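Local structure of stage II sporulation E family protein (Thermanaerovibrio acidaminovorans, 3RNR) at residues 12-17 with 31-36; 75-80 with 160-165; 89-94 with 143-148; 172-177 with 203-208. The protein is of unknown function but probably acts as a metal-dependent protein serine/threonine phosphatase of the PP2C type. All blocks are in the same frame, centred on the assembly; numbering follows the deposited sequence. Where two conformers were deposited one is given.

Contact 1 of 4, residues 12-17 with 31-36; sequences YCVVVD and RALSAS
No flat group takes part where Val14 and Val16 of strand 12-17 meet Ala32, Leu33 and Ser36 of helix 31-36; methyl groups, the helix backbone at Leu33 and one hydroxyl do the touching. With Val16 CG1 anti to the backbone N (chi1 -180°), the two branches part over the helix, one for each of two successive residues. CG1 rests on Ala32 CB at 3.9 Å, whereas CG2 lies over the helix backbone, 3.9 Å from Leu33 CA, and also meets Leu33 CD2 at 4.0 Å. Leu33 reaches the strand with that same CD2: its chain runs obliquely past both valines, and CD2 is 4.2 Å from Val14 CG1. One helical turn on from Ala32, Ser36 in one of its two conformers places OG 4.0 Å from Val14 CG2, within hydrogen-bonding distance of Ala32 O and Leu33 O of its own helix. All five residues are buried.

The segment axes approach to 8.4 Å, close for a helix on a strand and consistent with the small Ala32 and Ser36 facing the sheet. They run 159° apart, nearly antiparallel. Helix 46-63 flanks the same helix, with Ala53 against Ala32 and Ala49 against Ser36, while Asp41 of the second subunit packs on Leu33. Asp17 OD1 takes a hydrogen bond from Ser164 OG and forms a salt bridge with Arg169; it falls in the Asp-Gly motif that in PP2C phosphatases supplies a metal ligand. The helix on this antiparallel sheet forms part of one outer layer of the PP2C-type alpha-beta-beta-alpha sandwich.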
# COMPACT_ATOMS: atom_id res chain seq x y z
N TYR B 12 5.87 2.60 5.38
CA TYR B 12 4.91 1.98 6.29
C TYR B 12 4.43 0.64 5.77
O TYR B 12 4.56 0.35 4.58
CB TYR B 12 3.71 2.90 6.51
CG TYR B 12 2.93 3.18 5.25
CD1 TYR B 12 1.99 2.27 4.76
CD2 TYR B 12 3.15 4.34 4.52
CE1 TYR B 12 1.28 2.54 3.59
CE2 TYR B 12 2.44 4.61 3.37
CZ TYR B 12 1.52 3.70 2.90
OH TYR B 12 0.83 3.98 1.74
N CYS B 13 3.84 -0.15 6.66
CA CYS B 13 3.26 -1.43 6.30
C CYS B 13 2.00 -1.64 7.12
O CYS B 13 1.91 -1.18 8.26
CB CYS B 13 4.24 -2.57 6.54
SG CYS B 13 4.92 -2.69 8.24
N VAL B 14 1.02 -2.32 6.54
CA VAL B 14 -0.21 -2.58 7.26
C VAL B 14 -0.82 -3.90 6.79
O VAL B 14 -0.70 -4.26 5.62
CB VAL B 14 -1.21 -1.39 7.10
CG1 VAL B 14 -1.35 -0.99 5.66
CG2 VAL B 14 -2.59 -1.76 7.69
N VAL B 15 -1.43 -4.62 7.72
CA VAL B 15 -2.27 -5.76 7.39
C VAL B 15 -3.62 -5.54 8.06
O VAL B 15 -3.68 -5.04 9.19
CB VAL B 15 -1.67 -7.11 7.86
CG1 VAL B 15 -0.40 -7.45 7.04
CG2 VAL B 15 -1.35 -7.09 9.38
N VAL B 16 -4.68 -5.93 7.36
CA VAL B 16 -6.04 -5.80 7.88
C VAL B 16 -6.82 -7.06 7.53
O VAL B 16 -6.74 -7.54 6.40
CB VAL B 16 -6.77 -4.61 7.21
CG1 VAL B 16 -8.18 -4.50 7.77
CG2 VAL B 16 -6.02 -3.29 7.45
N ASP B 17 -7.58 -7.60 8.48
CA ASP B 17 -8.50 -8.69 8.13
C ASP B 17 -9.88 -8.56 8.74
O ASP B 17 -10.03 -8.25 9.92
CB ASP B 17 -7.89 -10.05 8.46
CG ASP B 17 -7.32 -10.73 7.22
OD1 ASP B 17 -6.09 -10.96 7.17
OD2 ASP B 17 -8.11 -11.00 6.31
N ARG B 31 -12.80 -0.52 4.71
CA ARG B 31 -12.82 0.81 5.31
C ARG B 31 -11.60 1.01 6.17
O ARG B 31 -11.02 2.09 6.19
CB ARG B 31 -14.07 1.03 6.17
CG ARG B 31 -15.23 1.58 5.39
CD ARG B 31 -16.10 0.49 4.85
NE ARG B 31 -17.16 1.04 4.03
CZ ARG B 31 -17.62 0.47 2.93
NH1 ARG B 31 -17.12 -0.69 2.53
NH2 ARG B 31 -18.58 1.06 2.23
N ALA B 32 -11.22 -0.03 6.90
CA ALA B 32 -10.06 0.08 7.77
C ALA B 32 -8.77 0.27 6.96
O ALA B 32 -7.94 1.11 7.28
CB ALA B 32 -9.95 -1.17 8.68
N LEU B 33 -8.61 -0.53 5.91
CA LEU B 33 -7.41 -0.44 5.10
C LEU B 33 -7.34 0.94 4.44
O LEU B 33 -6.33 1.61 4.50
CB LEU B 33 -7.43 -1.56 4.05
CG LEU B 33 -6.27 -1.72 3.06
CD1 LEU B 33 -6.18 -0.55 2.06
CD2 LEU B 33 -4.95 -1.94 3.80
N SER B 34 -8.43 1.35 3.80
CA SER B 34 -8.43 2.62 3.08
C SER B 34 -8.17 3.80 4.01
O SER B 34 -7.40 4.70 3.68
CB SER B 34 -9.75 2.83 2.33
OG SER B 34 -9.70 4.04 1.60
N ALA B 35 -8.83 3.82 5.16
CA ALA B 35 -8.62 4.93 6.10
C ALA B 35 -7.17 4.94 6.63
O ALA B 35 -6.53 5.99 6.70
CB ALA B 35 -9.62 4.87 7.25
N SER B 36 -6.64 3.78 6.99
CA SER B 36 -5.29 3.72 7.54
C SER B 36 -4.24 4.16 6.53
O SER B 36 -3.29 4.87 6.89
CB SER B 36 -4.97 2.33 8.11
OG SER B 36 -5.01 1.33 7.10

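Contact 2 of 4, residues 75-80 with 160-165; sequences AVAAVN and VLVVSD
The central beta sandwich of the PP2C fold is held together here, where Ala75, Ala77 and Val79 of one sheet face Val160 and Val162 of the other. The strands run nearly antiparallel, 167° apart, yet belong to different sheets, so side chains and not backbone bonds join them. Their axes come within 6.8 Å, a short spacing between packed sheets that the two alanines make possible.

Ala77 CB sits against both methyls of Val160, 3.6 Å from CG2 and 3.8 Å from CG1. The first torsion of Val160 (chi1 58°) turns both branches to this alanine, and CG1 extends beyond it to Val79 CG2 at 4.2 Å. Val162 meets Ala75 CB with its branch carbon CB, at 3.9 Å, and almost equally with CG1. That methyl, anti to the carbonyl carbon of Val162 (chi1 -65°), leans along strand 75-80 to within 4.3 Å of Ala77 CB, while Val162 CG2 faces the carbonyl oxygen of Ala75 at 4.0 Å. The interdigitation is therefore tightest at Ala77, and all the residues in it are buried.

Farther along, Ser164 and Asp165 leave this apolar layer for polar partners, Asp17 and Arg95 respectively. Strand 72-80 is flanked in its sheet by strands 10-18 and 85-91, to which Ala75 and Val76 are bonded through Val15 and Ala89. On the other side of the interface, strand 159-164 lies between strands 95-100 and 205-210; Val96 packs on Ala75 and Val160, and Ala207 on Val162.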
# COMPACT_ATOMS: atom_id res chain seq x y z
N ALA B 75 -2.76 -4.59 12.03
CA ALA B 75 -1.51 -4.18 12.64
C ALA B 75 -0.82 -3.26 11.65
O ALA B 75 -0.89 -3.49 10.44
CB ALA B 75 -0.63 -5.40 12.95
N VAL B 76 -0.16 -2.23 12.16
CA VAL B 76 0.45 -1.23 11.29
C VAL B 76 1.77 -0.74 11.89
O VAL B 76 1.92 -0.66 13.11
CB VAL B 76 -0.53 -0.05 11.05
CG1 VAL B 76 -1.13 0.41 12.36
CG2 VAL B 76 0.17 1.09 10.34
N ALA B 77 2.74 -0.43 11.03
CA ALA B 77 4.00 0.10 11.52
C ALA B 77 4.55 1.09 10.50
O ALA B 77 4.18 1.06 9.32
CB ALA B 77 4.98 -1.04 11.78
N ALA B 78 5.39 2.00 10.96
CA ALA B 78 5.98 2.97 10.05
C ALA B 78 7.40 3.24 10.52
O ALA B 78 7.64 3.34 11.72
CB ALA B 78 5.19 4.25 10.05
N VAL B 79 8.32 3.34 9.58
CA VAL B 79 9.70 3.66 9.91
C VAL B 79 10.00 5.05 9.37
O VAL B 79 9.78 5.32 8.19
CB VAL B 79 10.67 2.66 9.28
CG1 VAL B 79 12.13 3.09 9.52
CG2 VAL B 79 10.41 1.26 9.85
N ASN B 80 10.51 5.93 10.22
CA ASN B 80 10.86 7.26 9.77
C ASN B 80 12.21 7.15 9.08
O ASN B 80 13.20 6.76 9.70
CB ASN B 80 10.92 8.23 10.95
CG ASN B 80 11.21 9.65 10.51
OD1 ASN B 80 12.17 9.91 9.79
ND2 ASN B 80 10.36 10.58 10.94
N VAL B 160 10.60 -4.08 10.37
CA VAL B 160 9.41 -4.48 11.10
C VAL B 160 8.55 -5.36 10.19
O VAL B 160 8.49 -5.15 8.96
CB VAL B 160 8.63 -3.25 11.59
CG1 VAL B 160 8.25 -2.33 10.41
CG2 VAL B 160 7.38 -3.66 12.41
N LEU B 161 7.89 -6.34 10.80
CA LEU B 161 6.98 -7.22 10.08
C LEU B 161 5.63 -7.24 10.80
O LEU B 161 5.58 -7.40 12.02
CB LEU B 161 7.56 -8.64 10.02
CG LEU B 161 6.65 -9.74 9.47
CD1 LEU B 161 6.71 -9.72 7.98
CD2 LEU B 161 7.08 -11.10 10.00
N VAL B 162 4.56 -7.03 10.04
CA VAL B 162 3.21 -7.18 10.57
C VAL B 162 2.53 -8.41 9.93
O VAL B 162 2.73 -8.70 8.75
CB VAL B 162 2.36 -5.90 10.43
CG1 VAL B 162 2.96 -4.75 11.28
CG2 VAL B 162 2.26 -5.46 8.96
N VAL B 163 1.72 -9.10 10.73
CA VAL B 163 1.20 -10.42 10.37
C VAL B 163 -0.28 -10.54 10.71
O VAL B 163 -0.66 -10.20 11.83
CB VAL B 163 1.87 -11.51 11.22
CG1 VAL B 163 1.48 -12.89 10.72
CG2 VAL B 163 3.36 -11.34 11.21
N SER B 164 -1.09 -11.00 9.76
CA SER B 164 -2.47 -11.42 10.04
C SER B 164 -2.64 -12.87 9.61
O SER B 164 -2.50 -13.20 8.43
CB SER B 164 -3.45 -10.55 9.26
OG SER B 164 -4.77 -11.03 9.37
N ASP B 165 -2.71 -13.74 10.60
CA ASP B 165 -3.04 -15.16 10.44
C ASP B 165 -4.32 -15.80 10.97
O ASP B 165 -4.32 -17.02 11.16
CB ASP B 165 -1.80 -16.06 10.56
CG ASP B 165 -1.25 -16.07 11.93
OD1 ASP B 165 -1.88 -15.46 12.81
OD2 ASP B 165 -0.20 -16.72 12.12

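Contact 3 of 4, residues 89-94 with 143-148; sequences ASVGDC and TEISTS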
# COMPACT_ATOMS: atom_id res chain seq x y z
N ALA B 89 1.35 -0.02 15.76
CA ALA B 89 0.11 -0.15 16.53
C ALA B 89 -0.67 -1.36 16.03
O ALA B 89 -0.54 -1.75 14.86
CB ALA B 89 -0.72 1.12 16.43
N SER B 90 -1.46 -1.96 16.91
CA SER B 90 -2.27 -3.10 16.48
C SER B 90 -3.52 -3.24 17.32
O SER B 90 -3.57 -2.79 18.47
CB SER B 90 -1.44 -4.39 16.49
OG SER B 90 -1.15 -4.83 17.80
N VAL B 91 -4.54 -3.83 16.73
CA VAL B 91 -5.79 -4.06 17.44
C VAL B 91 -6.30 -5.44 17.06
O VAL B 91 -6.46 -5.76 15.87
CB VAL B 91 -6.86 -3.00 17.07
CG1 VAL B 91 -8.19 -3.33 17.74
CG2 VAL B 91 -6.40 -1.59 17.47
N GLY B 92 -6.62 -6.25 18.06
CA GLY B 92 -7.00 -7.62 17.79
C GLY B 92 -5.85 -8.61 17.81
O GLY B 92 -5.00 -8.57 18.71
N ASP B 93 -5.94 -9.61 16.95
CA ASP B 93 -4.96 -10.70 16.93
C ASP B 93 -3.87 -10.59 15.86
O ASP B 93 -3.12 -11.54 15.65
CB ASP B 93 -5.66 -12.06 16.85
CG ASP B 93 -6.44 -12.21 15.57
OD1 ASP B 93 -6.68 -11.18 14.93
OD2 ASP B 93 -6.80 -13.35 15.21
N CYS B 94 -3.84 -9.50 15.10
CA CYS B 94 -2.70 -9.27 14.20
C CYS B 94 -1.46 -8.97 15.05
O CYS B 94 -1.59 -8.51 16.18
CB CYS B 94 -2.96 -8.13 13.24
SG CYS B 94 -4.24 -8.48 12.04
N THR B 143 -11.10 1.12 23.32
CA THR B 143 -10.18 1.53 24.38
C THR B 143 -8.83 0.83 24.44
O THR B 143 -7.92 1.31 25.11
CB THR B 143 -10.84 1.31 25.73
OG1 THR B 143 -11.21 -0.07 25.84
CG2 THR B 143 -12.10 2.17 25.84
N GLU B 144 -8.68 -0.25 23.69
CA GLU B 144 -7.48 -1.06 23.86
C GLU B 144 -6.76 -1.16 22.53
O GLU B 144 -7.23 -1.83 21.62
CB GLU B 144 -7.82 -2.48 24.36
CG GLU B 144 -8.50 -2.52 25.74
CD GLU B 144 -7.67 -1.81 26.82
OE1 GLU B 144 -6.47 -2.15 26.98
OE2 GLU B 144 -8.23 -0.93 27.50
N ILE B 145 -5.59 -0.52 22.45
CA ILE B 145 -4.76 -0.56 21.26
C ILE B 145 -3.35 -0.87 21.71
O ILE B 145 -2.84 -0.25 22.64
CB ILE B 145 -4.74 0.82 20.56
CG1 ILE B 145 -6.18 1.29 20.30
CG2 ILE B 145 -3.90 0.73 19.26
CD1 ILE B 145 -6.31 2.75 19.90
N SER B 146 -2.72 -1.87 21.10
CA SER B 146 -1.33 -2.17 21.45
C SER B 146 -0.48 -1.20 20.64
O SER B 146 -0.67 -1.12 19.43
CB SER B 146 -1.02 -3.63 21.10
OG SER B 146 0.26 -4.03 21.57
N THR B 147 0.43 -0.46 21.28
CA THR B 147 1.24 0.55 20.57
C THR B 147 2.69 0.62 21.04
O THR B 147 2.99 0.27 22.17
CB THR B 147 0.67 2.00 20.74
OG1 THR B 147 0.77 2.40 22.11
CG2 THR B 147 -0.78 2.08 20.32
N SER B 148 3.58 1.10 20.16
CA SER B 148 4.93 1.44 20.56
C SER B 148 4.81 2.61 21.53
O SER B 148 3.77 3.27 21.60
CB SER B 148 5.75 1.89 19.34
OG SER B 148 4.99 2.78 18.53
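Ser90 and Ser146 form an antiparallel hydrogen-bonded pair, in which Ser90 N donates a hydrogen bond to Ser146 O at 2.8 Å and Ser146 N donates one to Ser90 O at 2.9 Å, with Ala89 and Thr147 as the adjoining non-hydrogen-bonded pair. Ser146 O also receives a CA-H...O contact from Ala89 CA at 3.2 Å.

The side chains divide between the two faces. On one, Ser90 OG lies beside the methylene of Ser146, 3.5 Å from CB. Ser146 OG, anti to its own backbone N (chi1 -173°), bonds instead to the amide of Leu109, and Ser108 packs against both serines. On the Ala89 face, Ala89 CB meets Thr147 CG2 at 4.0 Å. Val91 and Ile145 continue the apolar patch, their chains crossing at a slant: Val91 CG2 touches Ile145 CG2 at 3.9 Å. That Ile145 methyl also lies over the strand backbone, 3.6 Å from Ser90 O. Helix 46-63 covers this patch, Val50 reaching Ala89 and Val91, and Leu51 reaching Ile145.

Beyond Val91 the chain leaves the strand through Gly92, with a positive phi of 91°, and its N-H is taken up by His111. The Gly-Asp that follows the strand recalls a conserved motif of PP2C phosphatases. This antiparallel pairing, which continues from Ser148 to Trp88, adds strand 146-153 as the outermost member of one sheet of the PP2C sandwich.

Contact 4 of 4, residues 172-177 with 203-208; sequences HEDRIA and NATLAL. With EDO (1,2-ethanediol), chain Q.
Ala177 pairs with Ala207 in a parallel bridge that closes a beta-alpha-beta unit, strands 176-181 and 205-210 being connected through helix 186-193. Two backbone bonds to the flanking residues make the pairing: Ala177 N to Leu206 O, long at 3.3 Å but nearly straight (172°), and Leu208 N to Ala177 O at 2.9 Å. Ile176 and Ala177 also pair antiparallel with a strand of the second subunit, extending the sheet across the interface.

The apolar contacts follow the same register. Ile176 and Leu206 run alongside each other in the same direction, with Ile176 CG2 4.1 Å from Leu206 CB. Ala177 and Ala207 form the other face, looking toward Val4.

Ahead of strand 176-181, where strand 205-210 has already begun, polar side chains and water take over. Thr205 OG1 donates to Asp174 OD1 at 2.8 Å, meeting it almost in line with the C-O bond, and itself accepts from Arg169. The carboxylate is turned back to Thr205 by the first torsion of Asp174 (chi1 73°), which tucks CG between backbone N and carbonyl carbon. One water accepts from Leu206 N at 3.0 Å and bonds weakly to Arg175 O. A second links the other carboxylate oxygen, Asp174 OD2, at 2.8 Å, to Asn203 O at 2.9 Å. Ethanediol, probably from the crystallisation liquor, binds Asp174 only weakly.

Among the charged groups, Arg175 NH2 forms a salt bridge with Leu211 OXT of the second subunit. Arg175 NH1 bonds the neighbouring carbonyl, Asp174 O, at 2.8 Å, standing 41° above its plane.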
# COMPACT_ATOMS: atom_id res chain seq x y z
N HIS B 172 -8.73 -15.59 0.31
CA HIS B 172 -8.30 -14.77 -0.82
C HIS B 172 -6.90 -15.16 -1.26
O HIS B 172 -6.11 -15.69 -0.47
CB HIS B 172 -8.32 -13.28 -0.45
CG HIS B 172 -9.70 -12.71 -0.32
ND1 HIS B 172 -10.47 -12.37 -1.40
CD2 HIS B 172 -10.43 -12.40 0.78
CE1 HIS B 172 -11.63 -11.89 -0.98
NE2 HIS B 172 -11.63 -11.90 0.34
N GLU B 173 -6.59 -14.90 -2.53
CA GLU B 173 -5.23 -14.97 -3.04
C GLU B 173 -4.54 -13.66 -2.70
O GLU B 173 -5.10 -12.59 -2.92
CB GLU B 173 -5.24 -15.13 -4.57
CG GLU B 173 -5.49 -16.55 -5.05
CD GLU B 173 -4.42 -17.51 -4.54
OE1 GLU B 173 -3.22 -17.25 -4.80
OE2 GLU B 173 -4.79 -18.51 -3.88
N ASP B 174 -3.33 -13.74 -2.17
CA ASP B 174 -2.56 -12.51 -1.93
C ASP B 174 -1.06 -12.71 -2.16
O ASP B 174 -0.64 -13.73 -2.70
CB ASP B 174 -2.88 -11.91 -0.55
CG ASP B 174 -2.29 -12.70 0.61
OD1 ASP B 174 -2.38 -12.21 1.76
OD2 ASP B 174 -1.73 -13.80 0.37
N ARG B 175 -0.27 -11.71 -1.78
CA ARG B 175 1.17 -11.73 -1.95
C ARG B 175 1.78 -11.00 -0.75
O ARG B 175 1.09 -10.29 -0.03
CB ARG B 175 1.56 -11.01 -3.25
CG ARG B 175 1.08 -11.70 -4.54
CD ARG B 175 1.91 -12.93 -4.82
NE ARG B 175 1.62 -13.56 -6.11
CZ ARG B 175 0.62 -14.42 -6.31
NH1 ARG B 175 -0.21 -14.73 -5.33
NH2 ARG B 175 0.43 -14.95 -7.51
N ILE B 176 3.08 -11.17 -0.53
CA ILE B 176 3.75 -10.43 0.53
C ILE B 176 4.00 -9.00 0.05
O ILE B 176 4.38 -8.80 -1.09
CB ILE B 176 5.08 -11.09 0.87
CG1 ILE B 176 4.84 -12.56 1.23
CG2 ILE B 176 5.78 -10.34 2.00
CD1 ILE B 176 6.11 -13.39 1.30
N ALA B 177 3.78 -8.00 0.90
CA ALA B 177 4.09 -6.63 0.51
C ALA B 177 5.32 -6.16 1.29
O ALA B 177 5.37 -6.32 2.51
CB ALA B 177 2.90 -5.71 0.79
N ASN B 203 -0.35 -19.78 5.81
CA ASN B 203 -1.26 -18.95 5.03
C ASN B 203 -1.31 -17.47 5.45
O ASN B 203 -2.19 -16.71 5.03
CB ASN B 203 -2.66 -19.57 4.91
CG ASN B 203 -3.36 -19.68 6.25
OD1 ASN B 203 -2.79 -19.36 7.29
ND2 ASN B 203 -4.61 -20.13 6.22
N ALA B 204 -0.40 -17.09 6.36
CA ALA B 204 -0.41 -15.73 6.91
C ALA B 204 -0.32 -14.64 5.86
O ALA B 204 0.33 -14.81 4.84
CB ALA B 204 0.73 -15.56 7.93
N THR B 205 -0.96 -13.50 6.13
CA THR B 205 -0.78 -12.31 5.31
C THR B 205 0.31 -11.48 5.96
O THR B 205 0.29 -11.28 7.18
CB THR B 205 -2.10 -11.51 5.19
OG1 THR B 205 -3.07 -12.29 4.46
CG2 THR B 205 -1.88 -10.21 4.43
N LEU B 206 1.27 -11.01 5.16
CA LEU B 206 2.48 -10.39 5.67
C LEU B 206 2.76 -9.08 4.98
O LEU B 206 2.52 -8.94 3.77
CB LEU B 206 3.70 -11.30 5.44
CG LEU B 206 3.73 -12.70 6.03
CD1 LEU B 206 5.03 -13.40 5.65
CD2 LEU B 206 3.57 -12.65 7.56
N ALA B 207 3.27 -8.11 5.74
CA ALA B 207 3.78 -6.88 5.17
C ALA B 207 4.97 -6.45 6.00
O ALA B 207 5.00 -6.66 7.22
CB ALA B 207 2.72 -5.79 5.15
N LEU B 208 5.96 -5.86 5.35
CA LEU B 208 7.17 -5.53 6.08
C LEU B 208 7.87 -4.29 5.56
O LEU B 208 7.73 -3.92 4.39
CB LEU B 208 8.13 -6.71 6.09
CG LEU B 208 8.61 -7.18 4.74
CD1 LEU B 208 10.00 -6.63 4.47
CD2 LEU B 208 8.62 -8.71 4.72
C1 EDO Q . -0.55 -16.82 -1.23
O1 EDO Q . -1.98 -16.70 -1.15
C2 EDO Q . -0.14 -17.18 -2.66
O2 EDO Q . 1.27 -17.02 -2.85
O HOH W 1 1.04 -11.88 2.35
O HOH W 2 -2.57 -15.44 2.42

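How the contacts relate
Contact 2 lies deepest, its centre about 5 Å from the centre of the chain, and joins the two sheets by alanine and valine alone. Contact 1, also apolar and buried, lays a helix on the far side of strand 10-18, whose Cys13 is backbone-bonded to Ala77 of contact 2. Contact 3, only partly buried with Glu144 exposed, carries that sheet on to its edge strand, linked to contact 2 by the Val76 N to Ala89 O bond. Contact 4, mostly buried, widens the second sheet, and its outer strand continues into the second subunit, which contact 1 also reaches. Contacts 3 and 4 do not touch; both rely on backbone bonds, but contact 4 adds waters and a carboxylate.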